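Cephalosporin acylase (Bacillus halodurans, PDB 2NLZ) is of unestablished function but probably acts as an N-terminal nucleophile acylase or hydrolase of the gamma-glutamyltranspeptidase family. Local coordinates at residues R209-S214 / G222-Q227. The protein carries 1 engineered substitution. Sequence-based numbering, arbitrary orientation.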
loop_
_atom_site.group_PDB
_atom_site.type_symbol
_atom_site.label_atom_id
_atom_site.label_comp_id
_atom_site.label_asym_id
_atom_site.label_seq_id
_atom_site.Cartn_x
_atom_site.Cartn_y
_atom_site.Cartn_z
ATOM N N ARG D 209 -5.580 28.897 -39.402
ATOM C CA ARG D 209 -4.952 29.945 -40.196
ATOM C C ARG D 209 -5.966 31.053 -40.527
ATOM O O ARG D 209 -5.641 32.238 -40.457
ATOM C CB ARG D 209 -4.317 29.358 -41.459
ATOM C CG ARG D 209 -3.406 30.308 -42.218
ATOM C CD ARG D 209 -2.089 29.640 -42.605
ATOM N NE ARG D 209 -2.270 28.244 -43.005
ATOM C CZ ARG D 209 -1.291 27.347 -43.110
ATOM N NH1 ARG D 209 -0.032 27.680 -42.848
ATOM N NH2 ARG D 209 -1.574 26.106 -43.473
ATOM N N SER D 210 -7.199 30.671 -40.843
ATOM C CA SER D 210 -8.199 31.653 -41.220
ATOM C C SER D 210 -8.573 32.559 -40.053
ATOM O O SER D 210 -8.877 33.730 -40.269
ATOM C CB SER D 210 -9.442 30.985 -41.821
ATOM O OG SER D 210 -10.348 31.944 -42.357
ATOM N N ILE D 211 -8.549 32.036 -38.826
ATOM C CA ILE D 211 -8.877 32.886 -37.669
ATOM C C ILE D 211 -7.663 33.633 -37.165
ATOM O O ILE D 211 -7.796 34.673 -36.526
ATOM C CB ILE D 211 -9.619 32.157 -36.498
ATOM C CG1 ILE D 211 -8.924 30.872 -36.094
ATOM C CG2 ILE D 211 -11.050 31.840 -36.882
ATOM C CD1 ILE D 211 -9.893 29.825 -35.581
ATOM N N ALA D 212 -6.481 33.115 -37.484
ATOM C CA ALA D 212 -5.229 33.812 -37.205
ATOM C C ALA D 212 -5.136 35.099 -38.023
ATOM O O ALA D 212 -4.754 36.150 -37.498
ATOM C CB ALA D 212 -4.040 32.912 -37.502
ATOM N N GLU D 213 -5.511 34.999 -39.300
ATOM C CA GLU D 213 -5.391 36.090 -40.269
ATOM C C GLU D 213 -6.551 37.072 -40.233
ATOM O O GLU D 213 -6.528 38.079 -40.930
ATOM C CB GLU D 213 -5.256 35.526 -41.681
ATOM C CG GLU D 213 -3.923 34.849 -41.943
ATOM C CD GLU D 213 -3.891 34.090 -43.253
ATOM O OE1 GLU D 213 -2.896 33.371 -43.491
ATOM O OE2 GLU D 213 -4.853 34.210 -44.043
ATOM N N SER D 214 -7.561 36.788 -39.421
ATOM C CA SER D 214 -8.719 37.664 -39.346
ATOM C C SER D 214 -8.996 38.186 -37.934
ATOM O O SER D 214 -9.935 38.957 -37.737
ATOM C CB SER D 214 -9.955 36.949 -39.890
ATOM O OG SER D 214 -10.372 35.936 -38.993
ATOM N N GLY D 222 -17.522 36.340 -40.987
ATOM C CA GLY D 222 -16.699 36.226 -42.179
ATOM C C GLY D 222 -17.019 34.964 -42.944
ATOM O O GLY D 222 -18.158 34.491 -42.924
ATOM N N GLU D 223 -16.004 34.412 -43.604
ATOM C CA GLU D 223 -16.190 33.291 -44.523
ATOM C C GLU D 223 -16.526 31.958 -43.841
ATOM O O GLU D 223 -17.339 31.185 -44.346
ATOM C CB GLU D 223 -14.967 33.129 -45.427
ATOM C CG GLU D 223 -15.317 32.586 -46.806
ATOM C CD GLU D 223 -14.503 31.368 -47.178
ATOM O OE1 GLU D 223 -13.279 31.505 -47.375
ATOM O OE2 GLU D 223 -15.098 30.274 -47.275
ATOM N N LEU D 224 -15.888 31.691 -42.706
ATOM C CA LEU D 224 -16.158 30.477 -41.948
ATOM C C LEU D 224 -17.567 30.516 -41.395
ATOM O O LEU D 224 -18.278 29.514 -41.428
ATOM C CB LEU D 224 -15.155 30.302 -40.816
ATOM C CG LEU D 224 -13.725 29.967 -41.227
ATOM C CD1 LEU D 224 -12.803 30.097 -40.015
ATOM C CD2 LEU D 224 -13.632 28.583 -41.887
ATOM N N ALA D 225 -17.970 31.686 -40.911
ATOM C CA ALA D 225 -19.342 31.918 -40.468
ATOM C C ALA D 225 -20.359 31.484 -41.514
ATOM O O ALA D 225 -21.377 30.883 -41.168
ATOM C CB ALA D 225 -19.550 33.378 -40.122
ATOM N N ASP D 226 -20.074 31.790 -42.783
ATOM C CA ASP D 226 -20.929 31.399 -43.905
ATOM C C ASP D 226 -20.963 29.885 -44.116
ATOM O O ASP D 226 -22.020 29.325 -44.415
ATOM C CB ASP D 226 -20.486 32.093 -45.194
ATOM C CG ASP D 226 -20.740 33.584 -45.171
ATOM O OD1 ASP D 226 -20.100 34.294 -45.963
ATOM O OD2 ASP D 226 -21.571 34.056 -44.370
ATOM N N GLN D 227 -19.810 29.231 -43.964
ATOM C CA GLN D 227 -19.719 27.776 -44.100
ATOM C C GLN D 227 -20.442 27.057 -42.977
ATOM O O GLN D 227 -21.034 25.999 -43.190
ATOM C CB GLN D 227 -18.266 27.329 -44.117
ATOM C CG GLN D 227 -17.554 27.609 -45.410
ATOM C CD GLN D 227 -16.209 26.923 -45.484
ATOM O OE1 GLN D 227 -15.187 27.568 -45.715
ATOM N NE2 GLN D 227 -16.196 25.608 -45.282
#
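Ser210 and Leu224 mark the nearest approach of two helical segments, 209-214 and 222-227, their CA atoms 8.1 Å apart, and the small contact is made almost wholly by the one leucine reaching across. Leu224 lies in the first turn of its helix, two residues after Gly222 at the N-cap, and its CG sits anti to the carbonyl carbon (chi1 -70°), which carries the isobutyl group across to Ser210 and Ile211. There CD1 does the touching: it lies 3.9 Å from Ser210 OG and equally near Ser210 CB, so the methyl rests alongside the serine's short side chain. The same methyl meets Ile211 CG2 at 4.0 Å; the isoleucine and leucine side chains run at about a right angle to each other, methyl against methyl. The contact across the segments is thus apolar in character, even where it includes a hydroxyl. That hydroxyl has its polar partner in Ser218, in the short helix 217-221 between the two segments: Ser210 OG is hydrogen-bonded to Ser218 OG, which also takes a weak bond from Leu224 N. Ser218 OG thus links Ser210 and, weakly, the backbone of Leu224. Ser214 OG donates to Ser210 O at 3.0 Å, lying in the carbonyl plane on a lone pair, and is also bonded to Ser218 N. The bond to Ser210 O ties Ser214 back to the carbonyl four residues earlier. Helix 202-212 and helix 223-234 pack against each other, joined through the short helix 217-221. Around them, Ile211 leans on Ile68 and Leu224 on Thr390, both in loops, while Ala225 packs against Leu244 of helix 241-245.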